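Local coordinates for protein probable mRNA-capping enzyme (Acanthamoeba polyphaga mimivirus, PDB 3BGY) that carries out steps of mRNA capping, this chain being its N-terminal RNA triphosphatase domain, a metal-dependent tunnel-type beta barrel that removes the terminal phosphate of the RNA 5' end, at residues 21-24 against 25-29; 135-139 against 140-144. All coordinates share one frame; numbering follows the deposited sequence.

The two contacts lie in series along the chain and pack against each other, their centres about 15 Å apart. Interaction 1 is about two and a half turns of helix 17-32; interaction 2 is the closed end of the hairpin made by strands 122-136 and 142-152 of the barrel. Ile23 joins them: its CG1 lies 3.7 Å from CD1 of Ile135, and its CD1 lies 4.0 Å from CG1 of Ile144, so one helix side chain touches both strands at this hydrogen-bonded pair. Met26 adds its CE methyl, 4.0 Å from O of Ile144. Both contacts sit off the middle of the chain, about 20 Å and 18 Å from its centre to theirs, on the same side.

Interaction 1: 21-24 against 25-29; sequences NEIV and EMLRD
Leu27 lies against the carbonyl oxygen of Ile23, one helical turn earlier. Its CB is 3.5 Å from Ile23 O, and CG, turned away from its own carbonyl carbon and lying beside the backbone N (chi1 -76°), is 3.4 Å from the same oxygen. CD1 is 3.6 Å from that oxygen and reaches the Ile23 branch methyl CG2 at 4.0 Å, the two side chains meeting at a slant. That same Ile23 O accepts the backbone N of Leu27 at 2.8 Å, so a polar atom held by the helix is also lined by aliphatic carbon.

The bonds from Glu25 N to Asn21 O, Met26 N to Glu22 O and Arg28 N to Val24 O continue the alpha-helical pattern. At Glu22 O a water donates a second bond (2.8 Å) and makes a weak one, 3.5 Å long, to OE1 of Glu25. The CG of Met26 passes 3.4 Å from Glu22 O, and the bend at chi3 (72°) carries its CE methyl toward strand 142-152.

The helix is amphipathic. Ile23, Met26 and Leu27 face Phe38 of strand 36-42, Ile23 and Met26 also meet Ile144 of strand 142-152, and Ile221 of helix 221-235 touches Ile23, Val24 and Leu27.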
loop_
_atom_site.group_PDB
_atom_site.type_symbol
_atom_site.label_atom_id
_atom_site.label_comp_id
_atom_site.label_asym_id
_atom_site.label_seq_id
_atom_site.Cartn_x
_atom_site.Cartn_y
_atom_site.Cartn_z
ATOM N N ASN A 21 23.242 8.098 -3.115
ATOM C CA ASN A 21 23.984 6.841 -2.927
ATOM C C ASN A 21 23.249 5.767 -2.111
ATOM O O ASN A 21 23.303 4.575 -2.435
ATOM C CB ASN A 21 25.369 7.155 -2.331
ATOM C CG ASN A 21 26.247 7.900 -3.323
ATOM O OD1 ASN A 21 26.034 7.803 -4.535
ATOM N ND2 ASN A 21 27.262 8.616 -2.826
ATOM N N GLU A 22 22.501 6.211 -1.110
ATOM C CA GLU A 22 21.738 5.287 -0.277
ATOM C C GLU A 22 20.556 4.706 -1.062
ATOM O O GLU A 22 20.288 3.524 -0.949
ATOM C CB GLU A 22 21.253 5.986 0.991
ATOM C CG GLU A 22 22.363 6.174 2.014
ATOM C CD GLU A 22 21.880 6.698 3.369
ATOM O OE1 GLU A 22 20.650 6.692 3.630
ATOM O OE2 GLU A 22 22.754 7.093 4.187
ATOM N N ILE A 23 19.916 5.535 -1.891
ATOM C CA ILE A 23 18.771 5.100 -2.720
ATOM C C ILE A 23 19.255 4.127 -3.799
ATOM O O ILE A 23 18.564 3.164 -4.118
ATOM C CB ILE A 23 18.012 6.310 -3.308
ATOM C CG1 ILE A 23 17.346 7.042 -2.157
ATOM C CG2 ILE A 23 16.877 5.880 -4.290
ATOM C CD1 ILE A 23 16.920 8.462 -2.453
ATOM N N VAL A 24 20.434 4.373 -4.375
ATOM C CA VAL A 24 20.998 3.422 -5.372
ATOM C C VAL A 24 21.167 2.025 -4.740
ATOM O O VAL A 24 20.803 1.022 -5.347
ATOM C CB VAL A 24 22.333 4.003 -5.982
ATOM C CG1 VAL A 24 23.130 2.944 -6.772
ATOM C CG2 VAL A 24 21.986 5.148 -6.873
ATOM N N GLU A 25 21.633 1.954 -3.497
ATOM C CA GLU A 25 21.780 0.676 -2.805
ATOM C C GLU A 25 20.414 0.036 -2.558
ATOM O O GLU A 25 20.265 -1.168 -2.766
ATOM C CB GLU A 25 22.526 0.844 -1.469
ATOM C CG GLU A 25 23.921 1.438 -1.654
ATOM C CD GLU A 25 24.757 1.429 -0.388
ATOM O OE1 GLU A 25 24.331 2.039 0.623
ATOM O OE2 GLU A 25 25.850 0.818 -0.424
ATOM N N MET A 26 19.417 0.862 -2.194
ATOM C CA MET A 26 18.049 0.371 -1.951
ATOM C C MET A 26 17.461 -0.179 -3.228
ATOM O O MET A 26 16.756 -1.189 -3.205
ATOM C CB MET A 26 17.135 1.470 -1.409
ATOM C CG MET A 26 17.441 1.877 -0.007
ATOM S SD MET A 26 16.480 3.346 0.434
ATOM C CE MET A 26 14.843 2.630 0.572
ATOM N N LEU A 27 17.755 0.478 -4.347
ATOM C CA LEU A 27 17.251 0.021 -5.658
ATOM C C LEU A 27 17.864 -1.314 -6.066
ATOM O O LEU A 27 17.191 -2.152 -6.671
ATOM C CB LEU A 27 17.510 1.070 -6.749
ATOM C CG LEU A 27 16.577 2.272 -6.739
ATOM C CD1 LEU A 27 17.185 3.444 -7.466
ATOM C CD2 LEU A 27 15.240 1.880 -7.337
ATOM N N ARG A 28 19.140 -1.498 -5.740
ATOM C CA ARG A 28 19.834 -2.746 -6.035
ATOM C C ARG A 28 19.274 -3.863 -5.162
ATOM O O ARG A 28 19.022 -4.955 -5.666
ATOM C CB ARG A 28 21.339 -2.609 -5.790
ATOM C CG ARG A 28 22.125 -3.870 -6.217
ATOM C CD ARG A 28 23.631 -3.690 -6.040
ATOM N NE ARG A 28 24.019 -3.592 -4.634
ATOM C CZ ARG A 28 25.274 -3.587 -4.185
ATOM N NH1 ARG A 28 26.300 -3.668 -5.028
ATOM N NH2 ARG A 28 25.508 -3.525 -2.880
ATOM N N ASP A 29 19.051 -3.575 -3.872
ATOM C CA ASP A 29 18.491 -4.575 -2.949
ATOM C C ASP A 29 17.099 -4.997 -3.378
ATOM O O ASP A 29 16.767 -6.193 -3.328
ATOM C CB ASP A 29 18.460 -4.049 -1.523
ATOM C CG ASP A 29 19.839 -3.959 -0.901
ATOM O OD1 ASP A 29 20.819 -4.495 -1.464
ATOM O OD2 ASP A 29 19.949 -3.327 0.156
HETATM O O HOH W 1 20.968 2.156 1.420
#

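Interaction 2: 135-139 against 140-144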
loop_
_atom_site.group_PDB
_atom_site.type_symbol
_atom_site.label_atom_id
_atom_site.label_comp_id
_atom_site.label_asym_id
_atom_site.label_seq_id
_atom_site.Cartn_x
_atom_site.Cartn_y
_atom_site.Cartn_z
ATOM N N ILE A 135 13.816 6.082 4.363
ATOM C CA ILE A 135 14.538 7.345 4.504
ATOM C C ILE A 135 13.686 8.545 4.124
ATOM O O ILE A 135 12.832 8.477 3.232
ATOM C CB ILE A 135 15.899 7.395 3.739
ATOM C CG1 ILE A 135 15.717 7.126 2.248
ATOM C CG2 ILE A 135 16.921 6.431 4.370
ATOM C CD1 ILE A 135 16.921 7.519 1.438
ATOM N N GLY A 136 13.889 9.629 4.866
ATOM C CA GLY A 136 13.188 10.871 4.608
ATOM C C GLY A 136 14.140 11.644 3.710
ATOM O O GLY A 136 15.332 11.330 3.641
ATOM N N ILE A 137 13.602 12.579 2.946
ATOM C CA ILE A 137 14.413 13.361 2.017
ATOM C C ILE A 137 14.465 14.790 2.518
ATOM O O ILE A 137 13.429 15.360 2.845
ATOM C CB ILE A 137 13.804 13.287 0.584
ATOM C CG1 ILE A 137 13.819 11.830 0.084
ATOM C CG2 ILE A 137 14.499 14.247 -0.390
ATOM C CD1 ILE A 137 15.208 11.181 -0.000
ATOM N N ASP A 138 15.665 15.368 2.554
ATOM C CA ASP A 138 15.824 16.752 3.010
ATOM C C ASP A 138 15.130 17.737 2.058
ATOM O O ASP A 138 15.348 17.714 0.838
ATOM C CB ASP A 138 17.311 17.138 3.138
ATOM C CG ASP A 138 18.076 16.294 4.156
ATOM O OD1 ASP A 138 17.472 15.688 5.069
ATOM O OD2 ASP A 138 19.321 16.247 4.036
ATOM N N ASN A 139 14.267 18.577 2.641
ATOM C CA ASN A 139 13.519 19.630 1.943
ATOM C C ASN A 139 12.448 19.269 0.890
ATOM O O ASN A 139 11.945 20.148 0.177
ATOM C CB ASN A 139 14.485 20.712 1.403
ATOM C CG ASN A 139 15.396 21.285 2.493
ATOM O OD1 ASN A 139 16.625 21.198 2.406
ATOM N ND2 ASN A 139 14.793 21.834 3.538
ATOM N N TRP A 140 12.150 17.978 0.744
ATOM C CA TRP A 140 11.106 17.517 -0.185
ATOM C C TRP A 140 10.195 16.633 0.646
ATOM O O TRP A 140 10.658 15.776 1.396
ATOM C CB TRP A 140 11.678 16.735 -1.368
ATOM C CG TRP A 140 12.525 17.577 -2.258
ATOM C CD1 TRP A 140 13.847 17.871 -2.076
ATOM C CD2 TRP A 140 12.132 18.227 -3.463
ATOM N NE1 TRP A 140 14.306 18.651 -3.091
ATOM C CE2 TRP A 140 13.282 18.891 -3.967
ATOM C CE3 TRP A 140 10.925 18.307 -4.184
ATOM C CZ2 TRP A 140 13.266 19.636 -5.165
ATOM C CZ3 TRP A 140 10.899 19.052 -5.390
ATOM C CH2 TRP A 140 12.074 19.704 -5.866
ATOM N N ALA A 141 8.895 16.829 0.494
ATOM C CA ALA A 141 7.908 16.096 1.284
ATOM C C ALA A 141 7.618 14.664 0.796
ATOM O O ALA A 141 6.492 14.334 0.383
ATOM C CB ALA A 141 6.617 16.924 1.375
ATOM N N ILE A 142 8.660 13.832 0.826
ATOM C CA ILE A 142 8.560 12.417 0.435
ATOM C C ILE A 142 9.412 11.527 1.273
ATOM O O ILE A 142 10.365 11.988 1.927
ATOM C CB ILE A 142 9.047 12.131 -1.033
ATOM C CG1 ILE A 142 10.387 12.806 -1.340
ATOM C CG2 ILE A 142 8.001 12.488 -2.006
ATOM C CD1 ILE A 142 11.044 12.353 -2.625
ATOM N N THR A 143 9.021 10.256 1.325
ATOM C CA THR A 143 9.817 9.248 1.995
ATOM C C THR A 143 10.060 8.150 0.978
ATOM O O THR A 143 9.256 7.974 0.072
ATOM C CB THR A 143 9.207 8.663 3.283
ATOM O OG1 THR A 143 7.945 8.043 3.022
ATOM C CG2 THR A 143 9.043 9.737 4.340
ATOM N N ILE A 144 11.213 7.493 1.058
ATOM C CA ILE A 144 11.517 6.399 0.130
ATOM C C ILE A 144 11.518 5.174 1.049
ATOM O O ILE A 144 12.200 5.161 2.073
ATOM C CB ILE A 144 12.935 6.526 -0.499
ATOM C CG1 ILE A 144 13.265 7.951 -0.969
ATOM C CG2 ILE A 144 13.108 5.517 -1.606
ATOM C CD1 ILE A 144 12.563 8.441 -2.186
HETATM O O HOH W 2 11.025 13.444 4.152
#
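Ile137 and Ile142 share a water at the point where the two strands part. The direct bond from Ile137 N to Ile142 O is weak, 3.4 Å long and bent to 140° at the hydrogen; the water accepts from the same N at 3.0 Å and donates to the same O at 2.7 Å, bridging them. Beyond the non-hydrogen-bonded pair Gly136-Thr143, Ile135 and Ile144 form a hydrogen-bonded pair, with N and O of each joined to O and N of the other, both bonds nearly straight.

This is the closed end of an antiparallel beta hairpin in the triphosphatase barrel. A type II turn from Ile137 to Trp140 begins the reversal, with Asn139 in a left-handed conformation (phi 66°), and an inverse gamma turn centred on Ala141 completes it, closed by the bond from Ile142 N to Trp140 O.

Ile137 packs over one face of the hairpin. Its CG1, beside the backbone N, meets CG1 of Ile142 at 3.8 Å and takes CD1 to CG1 of Ile144, while CG2, anti to that N, lies 3.9 Å from CB of Trp140. The Trp140 indole has Asn139 O over one face and Asp138 O near its plane at the edge, 3.3 Å from its CD1. The ring also meets Phe232 of helix 221-235, their planes at about 60°, while Asp138 N bonds to OE2 of Glu19 on helix 17-32.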